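Local coordinates for LanC-like protein GCR2 (Arabidopsis thaliana, PDB 3T33) that may take part in abscisic acid signalling and binds a zinc ion as a member of the LanC-like (lanthionine synthetase C-like) family, at residues E50-Y55 and L400-P405; K60-W65 and E390-M395; S364-K369 and G377-G382. All coordinates share one frame; numbering follows the deposited sequence.

Interaction 1 (E50-Y55 and L400-P405); sequences EKLHRY and LDMNDP
The imidazole of His53 meets Leu400 at a slant. Leu400 CD2 lies 3.8 Å from His53 ND1 and 4.2 Å from His53 CE1, so the methyl sits beside the ND1-CE1 bond. The amide of Asn403 also comes obliquely to this ring, but its closest touch is at the root of the side chain, with OD1 4.1 Å from His53 CB. The His53 torsion explains the placing: CG is anti to the backbone N (chi1 176°), which carries the ring out beside Leu400. One residue earlier on helix 45-69, Leu52 makes a purely apolar touch. Its CD2 rests on the first two carbons of Met402, 3.8 Å from CB and 3.9 Å from CG. The Met402 chain then bends at chi2 and chi3.

Helix 45-69 comes early in the chain and helix 392-402 is the last one. Their pairing brings an early helix and the last helix of this all-helical protein together, consistent with closure of the alpha/alpha barrel of the LanC-like family. The closest backbone approach is between the CA atoms of His53 and Leu400, 5.8 Å apart. Leu400 also packs on Leu90 and Ser94 of helix 84-98, while Leu52 reaches Ala363 and Leu367 of helix 353-375. Next to Leu400, the buried carboxylate of Asp401 is held by a salt bridge to Lys93 and a hydrogen bond from Tyr341 OH.

Interaction 2 (K60-W65 and E390-M395); sequences KDKVVW and EGIGGM
Val63 and Ile392 make the apolar part of this contact. Val63 CG2 lies 3.8 Å from Ile392 CG1. The Ile392 CG1 branch stands between its own backbone N and carbonyl carbon (chi1 62°), and from there the chain runs on extended to CD1. That end methyl meets the aliphatic part of Lys62, with Ile392 CD1 4.2 Å from Lys62 CG. The two chains pass at an angle to each other. Val63 also touches Thr87 of helix 84-98.

A second group of contacts is between side chain and backbone. Val63 CG2 also sits 3.8 Å from both N and CA of Gly393. Gly393 has no side chain, so the valine methyl rests directly on the main chain. The CA atoms of Val63 and Gly393 are 6.2 Å apart, the closest backbone approach of the two segments. Gly391 to Gly394 reads Gly-Ile-Gly-Gly, an example of the GxxG pattern that recurs in LanC-like proteins. Here it leads into helix 392-402, and the long helix 45-69 packs against that start.

The charged group of Lys62 points elsewhere. The Lys62 chain bends at chi2, and its NZ forms a salt bridge with Glu66 one turn on. The Gly393 position is about 12 Å from the side chain of the zinc ligand Cys333.

Interaction 3 (S364-K369 and G377-G382); sequences SFLLDK and GQMHGG
Met379 reaches Phe365 with its methyl and Leu366 with its sulfur, tying the loop that follows helix 353-375 back onto it in the all-helical LanC-like fold. The segments are close in sequence, with seven residues between them. Phe365 and Met379 run past each other in opposite directions. The methionine methyl comes to the edge of the ring, near its plane, with Met379 CE 3.8 Å from Phe365 CE1. It is therefore not a sulfur-over-face arrangement. Met379 is extended through chi1 (-179°) and chi2, then bends at chi3 (-73°), which swings CE toward the ring. Phe365 CG is also anti to its backbone N, and this brings the end of the ring nearer to the loop.

One ring face of Phe365 carries Lys369, one turn later on the same helix. Lys369 CG stands 4.0 Å above the ring plane, shifted toward the rim. The amino end of Lys369 continues on to a long salt bridge with Asp368, NZ to OD2 3.9 Å. Phe11, from the N-terminal part of the chain, meets the Phe365 ring with planes at about 40°, and it touches Met379 as well. Ile336 of helix 336-350 packs on Phe365, Leu366 and Met379. The side chain of Met379 is about 10 Å from that of the zinc ligand His334. On the Leu366 side the looser touch is made by the sulfur: Met379 SD lies 4.2 Å from Leu366 CD2.

In the fold
Interactions 1 and 2 join the same two helices, 45-69 and 392-402, at points whose centres are about 15 Å apart. Interaction 3 lies on helix 353-375 and the loop after it, its centre about 17 Å from that of interaction 1 and about 14 Å from that of interaction 2. Along the chain they are nested: interaction 3 falls inside the loop closed by interaction 2, and that inside the loop closed by interaction 1. They also touch. Tyr55 packs on Met395, Met395 on Leu366, and Leu52 on Leu367. Interactions 2 and 3 lie nearer the zinc site. Early and late helices thus share one continuous packed region.

Interaction 1 (E50-Y55 and L400-P405)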
ATOM      1  N   GLU A  50      21.094   2.681   4.718  1.00 33.91           N
ATOM      2  CA  GLU A  50      21.682   3.963   4.362  1.00 35.39           C
ATOM      3  C   GLU A  50      21.843   4.165   2.845  1.00 35.58           C
ATOM      4  O   GLU A  50      21.516   5.229   2.307  1.00 36.10           O
ATOM      5  CB  GLU A  50      23.007   4.139   5.057  1.00 35.54           C
ATOM      6  CG  GLU A  50      23.558   5.526   4.811  1.00 45.71           C
ATOM      7  CD  GLU A  50      24.975   5.726   5.352  1.00 57.66           C
ATOM      8  OE1 GLU A  50      25.347   5.065   6.368  1.00 61.73           O
ATOM      9  OE2 GLU A  50      25.707   6.582   4.759  1.00 65.15           O
ATOM     10  N   LYS A  51      22.313   3.144   2.142  1.00 34.51           N
ATOM     11  CA  LYS A  51      22.397   3.232   0.708  1.00 34.90           C
ATOM     12  C   LYS A  51      21.025   3.470   0.069  1.00 35.59           C
ATOM     13  O   LYS A  51      20.914   4.304  -0.826  1.00 35.27           O
ATOM     14  CB  LYS A  51      22.998   1.966   0.114  1.00 34.05           C
ATOM     15  CG  LYS A  51      23.367   2.153  -1.309  1.00 37.35           C
ATOM     16  CD  LYS A  51      24.070   0.894  -1.938  1.00 39.57           C
ATOM     17  CE  LYS A  51      25.480   0.662  -1.429  1.00 40.26           C
ATOM     18  NZ  LYS A  51      26.406   1.845  -1.703  1.00 41.93           N
ATOM     19  N   LEU A  52      19.989   2.736   0.504  1.00 34.91           N
ATOM     20  CA  LEU A  52      18.668   2.896  -0.137  1.00 35.53           C
ATOM     21  C   LEU A  52      18.099   4.286   0.176  1.00 34.67           C
ATOM     22  O   LEU A  52      17.374   4.897  -0.627  1.00 35.72           O
ATOM     23  CB  LEU A  52      17.668   1.869   0.421  1.00 35.35           C
ATOM     24  CG  LEU A  52      17.316   0.637  -0.356  1.00 36.34           C
ATOM     25  CD1 LEU A  52      18.524   0.073  -1.025  1.00 36.78           C
ATOM     26  CD2 LEU A  52      16.674  -0.316   0.599  1.00 35.24           C
ATOM     27  N   HIS A  53      18.396   4.745   1.368  1.00 33.29           N
ATOM     28  CA  HIS A  53      18.011   6.056   1.786  1.00 34.18           C
ATOM     29  C   HIS A  53      18.580   7.155   0.854  1.00 33.66           C
ATOM     30  O   HIS A  53      17.826   8.004   0.390  1.00 33.61           O
ATOM     31  CB  HIS A  53      18.394   6.264   3.218  1.00 33.12           C
ATOM     32  CG  HIS A  53      18.105   7.640   3.699  1.00 37.74           C
ATOM     33  ND1 HIS A  53      16.825   8.067   3.999  1.00 41.08           N
ATOM     34  CD2 HIS A  53      18.925   8.685   3.951  1.00 37.50           C
ATOM     35  CE1 HIS A  53      16.873   9.324   4.413  1.00 40.60           C
ATOM     36  NE2 HIS A  53      18.132   9.724   4.381  1.00 41.26           N
ATOM     37  N   ARG A  54      19.864   7.072   0.504  1.00 33.59           N
ATOM     38  CA  ARG A  54      20.481   8.065  -0.379  1.00 33.41           C
ATOM     39  C   ARG A  54      19.874   8.032  -1.753  1.00 33.53           C
ATOM     40  O   ARG A  54      19.620   9.078  -2.340  1.00 32.55           O
ATOM     41  CB  ARG A  54      22.000   7.876  -0.459  1.00 33.84           C
ATOM     42  CG  ARG A  54      22.680   8.203   0.899  1.00 37.16           C
ATOM     43  CD  ARG A  54      22.738   9.709   1.097  1.00 43.42           C
ATOM     44  NE  ARG A  54      22.479  10.206   2.453  1.00 49.74           N
ATOM     45  CZ  ARG A  54      22.248  11.505   2.721  1.00 51.97           C
ATOM     46  NH1 ARG A  54      22.271  12.420   1.739  1.00 49.49           N
ATOM     47  NH2 ARG A  54      22.007  11.903   3.968  1.00 52.97           N
ATOM     48  N   TYR A  55      19.634   6.821  -2.257  1.00 33.32           N
ATOM     49  CA  TYR A  55      18.943   6.626  -3.522  1.00 34.00           C
ATOM     50  C   TYR A  55      17.534   7.223  -3.486  1.00 33.22           C
ATOM     51  O   TYR A  55      17.108   7.848  -4.420  1.00 32.00           O
ATOM     52  CB  TYR A  55      18.783   5.134  -3.836  1.00 34.08           C
ATOM     53  CG  TYR A  55      18.486   4.955  -5.285  1.00 38.32           C
ATOM     54  CD1 TYR A  55      19.416   5.358  -6.230  1.00 44.17           C
ATOM     55  CD2 TYR A  55      17.286   4.383  -5.737  1.00 42.09           C
ATOM     56  CE1 TYR A  55      19.183   5.199  -7.587  1.00 46.42           C
ATOM     57  CE2 TYR A  55      17.036   4.213  -7.109  1.00 41.19           C
ATOM     58  CZ  TYR A  55      17.995   4.638  -8.024  1.00 46.01           C
ATOM     59  OH  TYR A  55      17.833   4.530  -9.395  1.00 49.74           O
ATOM     60  N   LEU A 400      12.336   4.641   1.384  1.00 30.00           N
ATOM     61  CA  LEU A 400      12.323   5.333   2.664  1.00 29.91           C
ATOM     62  C   LEU A 400      11.790   4.443   3.780  1.00 30.25           C
ATOM     63  O   LEU A 400      12.277   4.484   4.931  1.00 30.14           O
ATOM     64  CB  LEU A 400      11.461   6.588   2.543  1.00 30.22           C
ATOM     65  CG  LEU A 400      12.121   7.663   1.656  1.00 31.31           C
ATOM     66  CD1 LEU A 400      11.180   8.843   1.392  1.00 32.50           C
ATOM     67  CD2 LEU A 400      13.472   8.175   2.258  1.00 29.78           C
ATOM     68  N   ASP A 401      10.775   3.641   3.468  1.00 28.71           N
ATOM     69  CA  ASP A 401      10.112   2.818   4.506  1.00 29.92           C
ATOM     70  C   ASP A 401      11.061   1.615   4.928  1.00 31.23           C
ATOM     71  O   ASP A 401      10.919   1.030   6.029  1.00 30.44           O
ATOM     72  CB  ASP A 401       8.775   2.323   3.952  1.00 28.95           C
ATOM     73  CG  ASP A 401       7.595   2.663   4.804  1.00 30.43           C
ATOM     74  OD1 ASP A 401       7.743   3.138   5.953  1.00 31.86           O
ATOM     75  OD2 ASP A 401       6.461   2.425   4.301  1.00 29.83           O
ATOM     76  N   MET A 402      12.012   1.243   4.048  1.00 31.52           N
ATOM     77  CA  MET A 402      13.052   0.240   4.424  1.00 32.84           C
ATOM     78  C   MET A 402      13.994   0.723   5.538  1.00 34.19           C
ATOM     79  O   MET A 402      14.618  -0.068   6.227  1.00 34.87           O
ATOM     80  CB  MET A 402      13.886  -0.210   3.244  1.00 32.78           C
ATOM     81  CG  MET A 402      13.132  -0.856   2.089  1.00 34.55           C
ATOM     82  SD  MET A 402      12.587  -2.537   2.458  1.00 36.52           S
ATOM     83  CE  MET A 402      14.165  -3.377   2.313  1.00 34.31           C
ATOM     84  N   ASN A 403      14.077   2.018   5.743  1.00 34.98           N
ATOM     85  CA  ASN A 403      14.891   2.508   6.809  1.00 36.88           C
ATOM     86  C   ASN A 403      14.471   1.927   8.156  1.00 37.08           C
ATOM     87  O   ASN A 403      15.334   1.728   9.016  1.00 35.86           O
ATOM     88  CB  ASN A 403      14.837   4.024   6.867  1.00 37.58           C
ATOM     89  CG  ASN A 403      16.096   4.605   7.433  1.00 45.01           C
ATOM     90  OD1 ASN A 403      17.145   4.604   6.766  1.00 49.64           O
ATOM     91  ND2 ASN A 403      16.029   5.064   8.710  1.00 48.12           N
ATOM     92  N   ASP A 404      13.158   1.645   8.342  1.00 35.19           N
ATOM     93  CA  ASP A 404      12.691   1.142   9.619  1.00 33.53           C
ATOM     94  C   ASP A 404      11.619   0.079   9.321  1.00 32.37           C
ATOM     95  O   ASP A 404      10.408   0.323   9.438  1.00 32.92           O
ATOM     96  CB  ASP A 404      12.201   2.291  10.502  1.00 33.35           C
ATOM     97  CG  ASP A 404      11.957   1.867  11.973  1.00 36.95           C
ATOM     98  OD1 ASP A 404      12.174   0.690  12.367  1.00 42.69           O
ATOM     99  OD2 ASP A 404      11.538   2.719  12.750  1.00 39.33           O
ATOM    100  N   PRO A 405      12.074  -1.085   8.864  1.00 30.50           N
ATOM    101  CA  PRO A 405      11.221  -2.010   8.122  1.00 29.82           C
ATOM    102  C   PRO A 405      10.052  -2.567   8.932  1.00 30.36           C
ATOM    103  O   PRO A 405       8.992  -2.881   8.343  1.00 30.36           O
ATOM    104  CB  PRO A 405      12.186  -3.111   7.641  1.00 30.52           C
ATOM    105  CG  PRO A 405      13.531  -2.852   8.355  1.00 28.70           C
ATOM    106  CD  PRO A 405      13.500  -1.507   8.956  1.00 30.46           C
TER

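Interaction 2 (K60-W65 and E390-M395)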
ATOM      1  N   LYS A  60      13.164  11.055  -4.694  1.00 35.69           N
ATOM      2  CA  LYS A  60      12.301  12.069  -4.100  1.00 36.35           C
ATOM      3  C   LYS A  60      12.530  13.430  -4.747  1.00 37.98           C
ATOM      4  O   LYS A  60      11.581  14.106  -5.145  1.00 38.20           O
ATOM      5  CB  LYS A  60      12.538  12.156  -2.591  1.00 34.78           C
ATOM      6  CG  LYS A  60      11.748  13.257  -1.902  1.00 33.97           C
ATOM      7  CD  LYS A  60      12.238  13.481  -0.480  1.00 33.66           C
ATOM      8  CE  LYS A  60      13.352  14.514  -0.435  1.00 36.98           C
ATOM      9  NZ  LYS A  60      13.440  15.179   0.893  1.00 37.60           N
ATOM     10  N   ASP A  61      13.795  13.826  -4.850  1.00 38.52           N
ATOM     11  CA  ASP A  61      14.150  15.102  -5.456  1.00 40.37           C
ATOM     12  C   ASP A  61      13.662  15.178  -6.898  1.00 39.06           C
ATOM     13  O   ASP A  61      13.079  16.178  -7.316  1.00 40.10           O
ATOM     14  CB  ASP A  61      15.663  15.319  -5.401  1.00 41.40           C
ATOM     15  CG  ASP A  61      16.127  15.853  -4.059  1.00 44.92           C
ATOM     16  OD1 ASP A  61      15.300  15.915  -3.125  1.00 47.30           O
ATOM     17  OD2 ASP A  61      17.318  16.209  -3.939  1.00 52.49           O
ATOM     18  N   LYS A  62      13.903  14.111  -7.654  1.00 38.80           N
ATOM     19  CA  LYS A  62      13.480  14.051  -9.049  1.00 38.79           C
ATOM     20  C   LYS A  62      11.967  14.199  -9.167  1.00 39.26           C
ATOM     21  O   LYS A  62      11.470  14.904 -10.044  1.00 39.96           O
ATOM     22  CB  LYS A  62      13.931  12.736  -9.689  1.00 38.79           C
ATOM     23  CG  LYS A  62      13.396  12.513 -11.093  1.00 37.28           C
ATOM     24  CD  LYS A  62      13.852  13.612 -12.039  1.00 42.39           C
ATOM     25  CE  LYS A  62      13.888  13.122 -13.478  1.00 41.76           C
ATOM     26  NZ  LYS A  62      13.844  14.249 -14.450  1.00 46.01           N
ATOM     27  N   VAL A  63      11.242  13.529  -8.278  1.00 37.24           N
ATOM     28  CA  VAL A  63       9.788  13.592  -8.275  1.00 35.63           C
ATOM     29  C   VAL A  63       9.276  15.009  -7.944  1.00 35.54           C
ATOM     30  O   VAL A  63       8.386  15.480  -8.603  1.00 35.18           O
ATOM     31  CB  VAL A  63       9.154  12.547  -7.296  1.00 36.11           C
ATOM     32  CG1 VAL A  63       7.612  12.750  -7.222  1.00 35.56           C
ATOM     33  CG2 VAL A  63       9.450  11.143  -7.762  1.00 30.39           C
ATOM     34  N   VAL A  64       9.852  15.658  -6.923  1.00 34.87           N
ATOM     35  CA  VAL A  64       9.575  17.059  -6.601  1.00 35.21           C
ATOM     36  C   VAL A  64       9.902  17.979  -7.775  1.00 35.97           C
ATOM     37  O   VAL A  64       9.106  18.856  -8.085  1.00 36.29           O
ATOM     38  CB  VAL A  64      10.304  17.550  -5.346  1.00 34.82           C
ATOM     39  CG1 VAL A  64      10.083  19.052  -5.130  1.00 33.33           C
ATOM     40  CG2 VAL A  64       9.790  16.797  -4.119  1.00 33.54           C
ATOM     41  N   TRP A  65      11.023  17.738  -8.467  1.00 36.25           N
ATOM     42  CA  TRP A  65      11.343  18.527  -9.658  1.00 36.56           C
ATOM     43  C   TRP A  65      10.203  18.523 -10.684  1.00 36.88           C
ATOM     44  O   TRP A  65       9.734  19.575 -11.080  1.00 36.26           O
ATOM     45  CB  TRP A  65      12.655  18.127 -10.318  1.00 35.80           C
ATOM     46  CG  TRP A  65      13.009  19.117 -11.368  1.00 37.85           C
ATOM     47  CD1 TRP A  65      12.976  18.932 -12.732  1.00 39.29           C
ATOM     48  CD2 TRP A  65      13.380  20.482 -11.158  1.00 35.45           C
ATOM     49  NE1 TRP A  65      13.320  20.094 -13.368  1.00 39.41           N
ATOM     50  CE2 TRP A  65      13.561  21.065 -12.424  1.00 37.06           C
ATOM     51  CE3 TRP A  65      13.588  21.276 -10.008  1.00 37.11           C
ATOM     52  CZ2 TRP A  65      13.938  22.404 -12.583  1.00 33.10           C
ATOM     53  CZ3 TRP A  65      13.972  22.619 -10.175  1.00 35.34           C
ATOM     54  CH2 TRP A  65      14.146  23.151 -11.447  1.00 33.02           C
ATOM     55  N   GLU A 390       2.058   4.610  -9.517  1.00 30.35           N
ATOM     56  CA  GLU A 390       2.422   4.019 -10.795  1.00 30.67           C
ATOM     57  C   GLU A 390       3.871   4.243 -11.085  1.00 30.38           C
ATOM     58  O   GLU A 390       4.525   3.382 -11.699  1.00 30.08           O
ATOM     59  CB  GLU A 390       1.636   4.649 -11.926  1.00 30.97           C
ATOM     60  CG  GLU A 390       0.188   4.200 -12.001  1.00 35.95           C
ATOM     61  CD  GLU A 390      -0.625   4.864 -13.150  1.00 40.65           C
ATOM     62  OE1 GLU A 390      -0.129   5.858 -13.770  1.00 41.20           O
ATOM     63  OE2 GLU A 390      -1.765   4.375 -13.409  1.00 40.86           O
ATOM     64  N   GLY A 391       4.361   5.423 -10.709  1.00 29.99           N
ATOM     65  CA  GLY A 391       5.738   5.796 -11.058  1.00 30.04           C
ATOM     66  C   GLY A 391       6.764   5.646  -9.929  1.00 30.17           C
ATOM     67  O   GLY A 391       6.565   4.854  -8.973  1.00 29.35           O
ATOM     68  N   ILE A 392       7.842   6.422 -10.032  1.00 29.10           N
ATOM     69  CA  ILE A 392       8.973   6.208  -9.177  1.00 29.10           C
ATOM     70  C   ILE A 392       8.746   6.856  -7.835  1.00 28.69           C
ATOM     71  O   ILE A 392       9.506   6.622  -6.898  1.00 29.33           O
ATOM     72  CB  ILE A 392      10.337   6.691  -9.790  1.00 29.11           C
ATOM     73  CG1 ILE A 392      10.353   8.203 -10.067  1.00 28.60           C
ATOM     74  CG2 ILE A 392      10.634   5.948 -11.026  1.00 31.03           C
ATOM     75  CD1 ILE A 392      11.680   8.735 -10.557  1.00 32.23           C
ATOM     76  N   GLY A 393       7.746   7.722  -7.750  1.00 29.42           N
ATOM     77  CA  GLY A 393       7.311   8.256  -6.428  1.00 28.40           C
ATOM     78  C   GLY A 393       7.159   7.112  -5.411  1.00 27.81           C
ATOM     79  O   GLY A 393       7.568   7.233  -4.266  1.00 28.16           O
ATOM     80  N   GLY A 394       6.582   5.991  -5.834  1.00 27.40           N
ATOM     81  CA  GLY A 394       6.234   4.880  -4.918  1.00 27.80           C
ATOM     82  C   GLY A 394       7.458   4.020  -4.558  1.00 28.69           C
ATOM     83  O   GLY A 394       7.541   3.383  -3.441  1.00 28.49           O
ATOM     84  N   MET A 395       8.399   4.009  -5.478  1.00 28.43           N
ATOM     85  CA  MET A 395       9.736   3.361  -5.252  1.00 30.91           C
ATOM     86  C   MET A 395      10.465   4.145  -4.224  1.00 30.50           C
ATOM     87  O   MET A 395      10.971   3.564  -3.284  1.00 31.36           O
ATOM     88  CB  MET A 395      10.552   3.326  -6.531  1.00 30.03           C
ATOM     89  CG  MET A 395      11.838   2.507  -6.425  1.00 36.05           C
ATOM     90  SD  MET A 395      12.736   2.499  -7.974  1.00 42.62           S
ATOM     91  CE  MET A 395      14.329   1.867  -7.430  1.00 51.07           C
TER

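Interaction 3 (S364-K369 and G377-G382)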
ATOM      1  N   SER A 364      16.780  -4.351  -3.504  1.00 28.27           N
ATOM      2  CA  SER A 364      18.071  -4.398  -4.212  1.00 27.77           C
ATOM      3  C   SER A 364      17.912  -4.567  -5.667  1.00 28.33           C
ATOM      4  O   SER A 364      18.607  -3.879  -6.432  1.00 28.71           O
ATOM      5  CB  SER A 364      18.948  -5.503  -3.665  1.00 27.21           C
ATOM      6  OG  SER A 364      19.018  -5.331  -2.273  1.00 26.84           O
ATOM      7  N   PHE A 365      16.985  -5.439  -6.090  1.00 29.66           N
ATOM      8  CA  PHE A 365      16.710  -5.588  -7.523  1.00 31.33           C
ATOM      9  C   PHE A 365      16.380  -4.247  -8.158  1.00 33.60           C
ATOM     10  O   PHE A 365      17.019  -3.826  -9.149  1.00 33.96           O
ATOM     11  CB  PHE A 365      15.560  -6.562  -7.769  1.00 31.48           C
ATOM     12  CG  PHE A 365      15.227  -6.742  -9.258  1.00 33.49           C
ATOM     13  CD1 PHE A 365      14.270  -5.942  -9.884  1.00 29.69           C
ATOM     14  CD2 PHE A 365      15.876  -7.720 -10.016  1.00 31.88           C
ATOM     15  CE1 PHE A 365      13.994  -6.093 -11.283  1.00 35.64           C
ATOM     16  CE2 PHE A 365      15.597  -7.881 -11.389  1.00 31.63           C
ATOM     17  CZ  PHE A 365      14.662  -7.071 -12.015  1.00 33.30           C
ATOM     18  N   LEU A 366      15.392  -3.548  -7.576  1.00 34.02           N
ATOM     19  CA  LEU A 366      15.050  -2.213  -8.051  1.00 34.28           C
ATOM     20  C   LEU A 366      16.207  -1.228  -8.041  1.00 35.64           C
ATOM     21  O   LEU A 366      16.412  -0.488  -9.012  1.00 35.47           O
ATOM     22  CB  LEU A 366      13.906  -1.602  -7.213  1.00 34.17           C
ATOM     23  CG  LEU A 366      12.528  -2.092  -7.563  1.00 31.42           C
ATOM     24  CD1 LEU A 366      11.606  -1.571  -6.522  1.00 33.14           C
ATOM     25  CD2 LEU A 366      12.201  -1.520  -8.942  1.00 32.45           C
ATOM     26  N   LEU A 367      16.945  -1.138  -6.955  1.00 36.17           N
ATOM     27  CA  LEU A 367      18.053  -0.178  -7.006  1.00 37.97           C
ATOM     28  C   LEU A 367      19.106  -0.531  -8.060  1.00 38.28           C
ATOM     29  O   LEU A 367      19.646   0.349  -8.770  1.00 37.73           O
ATOM     30  CB  LEU A 367      18.707  -0.063  -5.659  1.00 39.20           C
ATOM     31  CG  LEU A 367      19.787   1.001  -5.405  1.00 42.86           C
ATOM     32  CD1 LEU A 367      19.680   1.387  -3.966  1.00 45.92           C
ATOM     33  CD2 LEU A 367      21.187   0.488  -5.631  1.00 46.06           C
ATOM     34  N   ASP A 368      19.391  -1.820  -8.194  1.00 38.80           N
ATOM     35  CA  ASP A 368      20.496  -2.233  -9.073  1.00 38.55           C
ATOM     36  C   ASP A 368      20.107  -2.139 -10.565  1.00 38.34           C
ATOM     37  O   ASP A 368      20.919  -1.731 -11.410  1.00 37.20           O
ATOM     38  CB  ASP A 368      20.982  -3.657  -8.678  1.00 39.16           C
ATOM     39  CG  ASP A 368      22.357  -4.030  -9.299  1.00 40.77           C
ATOM     40  OD1 ASP A 368      23.401  -3.460  -8.896  1.00 43.90           O
ATOM     41  OD2 ASP A 368      22.375  -4.903 -10.184  1.00 44.93           O
ATOM     42  N   LYS A 369      18.850  -2.448 -10.859  1.00 38.06           N
ATOM     43  CA  LYS A 369      18.447  -2.733 -12.221  1.00 38.88           C
ATOM     44  C   LYS A 369      17.447  -1.761 -12.824  1.00 39.99           C
ATOM     45  O   LYS A 369      17.346  -1.695 -14.072  1.00 40.22           O
ATOM     46  CB  LYS A 369      17.826  -4.148 -12.336  1.00 38.98           C
ATOM     47  CG  LYS A 369      18.651  -5.341 -11.776  1.00 39.50           C
ATOM     48  CD  LYS A 369      19.876  -5.680 -12.614  1.00 44.03           C
ATOM     49  CE  LYS A 369      20.770  -6.698 -11.904  1.00 43.18           C
ATOM     50  NZ  LYS A 369      21.503  -7.475 -12.944  1.00 49.67           N
ATOM     51  N   GLY A 377      12.914  -0.109 -21.892  1.00 60.91           N
ATOM     52  CA  GLY A 377      11.568  -0.651 -22.069  1.00 59.89           C
ATOM     53  C   GLY A 377      11.308  -2.102 -21.660  1.00 59.54           C
ATOM     54  O   GLY A 377      10.260  -2.647 -22.022  1.00 60.25           O
ATOM     55  N   GLN A 378      12.229  -2.735 -20.914  1.00 58.26           N
ATOM     56  CA  GLN A 378      11.949  -4.064 -20.315  1.00 57.24           C
ATOM     57  C   GLN A 378      11.171  -3.950 -18.990  1.00 55.25           C
ATOM     58  O   GLN A 378      10.575  -4.903 -18.542  1.00 55.19           O
ATOM     59  CB  GLN A 378      13.215  -4.897 -20.068  1.00 57.96           C
ATOM     60  CG  GLN A 378      14.440  -4.579 -20.911  1.00 60.09           C
ATOM     61  CD  GLN A 378      15.598  -5.511 -20.565  1.00 64.27           C
ATOM     62  OE1 GLN A 378      15.381  -6.690 -20.219  1.00 62.22           O
ATOM     63  NE2 GLN A 378      16.833  -4.991 -20.646  1.00 63.43           N
ATOM     64  N   MET A 379      11.218  -2.783 -18.362  1.00 53.24           N
ATOM     65  CA  MET A 379      10.378  -2.469 -17.204  1.00 51.54           C
ATOM     66  C   MET A 379       9.535  -1.226 -17.524  1.00 50.23           C
ATOM     67  O   MET A 379      10.027  -0.205 -18.008  1.00 48.30           O
ATOM     68  CB  MET A 379      11.206  -2.257 -15.915  1.00 51.51           C
ATOM     69  CG  MET A 379      10.362  -1.937 -14.633  1.00 49.91           C
ATOM     70  SD  MET A 379      11.335  -1.750 -13.082  1.00 46.18           S
ATOM     71  CE  MET A 379      11.765  -3.449 -12.767  1.00 44.66           C
ATOM     72  N   HIS A 380       8.246  -1.360 -17.271  1.00 49.08           N
ATOM     73  CA  HIS A 380       7.335  -0.306 -17.516  1.00 48.69           C
ATOM     74  C   HIS A 380       7.463   0.679 -16.331  1.00 47.95           C
ATOM     75  O   HIS A 380       7.493   0.272 -15.170  1.00 46.80           O
ATOM     76  CB  HIS A 380       5.950  -0.911 -17.618  1.00 49.17           C
ATOM     77  CG  HIS A 380       4.909   0.083 -17.980  1.00 52.91           C
ATOM     78  ND1 HIS A 380       4.179   0.766 -17.031  1.00 56.75           N
ATOM     79  CD2 HIS A 380       4.507   0.554 -19.182  1.00 55.19           C
ATOM     80  CE1 HIS A 380       3.338   1.587 -17.638  1.00 57.88           C
ATOM     81  NE2 HIS A 380       3.534   1.494 -18.941  1.00 58.03           N
ATOM     82  N   GLY A 381       7.607   1.965 -16.626  1.00 46.87           N
ATOM     83  CA  GLY A 381       7.843   2.925 -15.561  1.00 46.74           C
ATOM     84  C   GLY A 381       6.617   3.631 -14.996  1.00 46.19           C
ATOM     85  O   GLY A 381       6.754   4.637 -14.305  1.00 45.75           O
ATOM     86  N   GLY A 382       5.422   3.108 -15.272  1.00 46.59           N
ATOM     87  CA  GLY A 382       4.147   3.827 -14.980  1.00 47.13           C
ATOM     88  C   GLY A 382       3.667   4.808 -16.082  1.00 46.41           C
ATOM     89  O   GLY A 382       4.482   5.466 -16.758  1.00 45.70           O
TER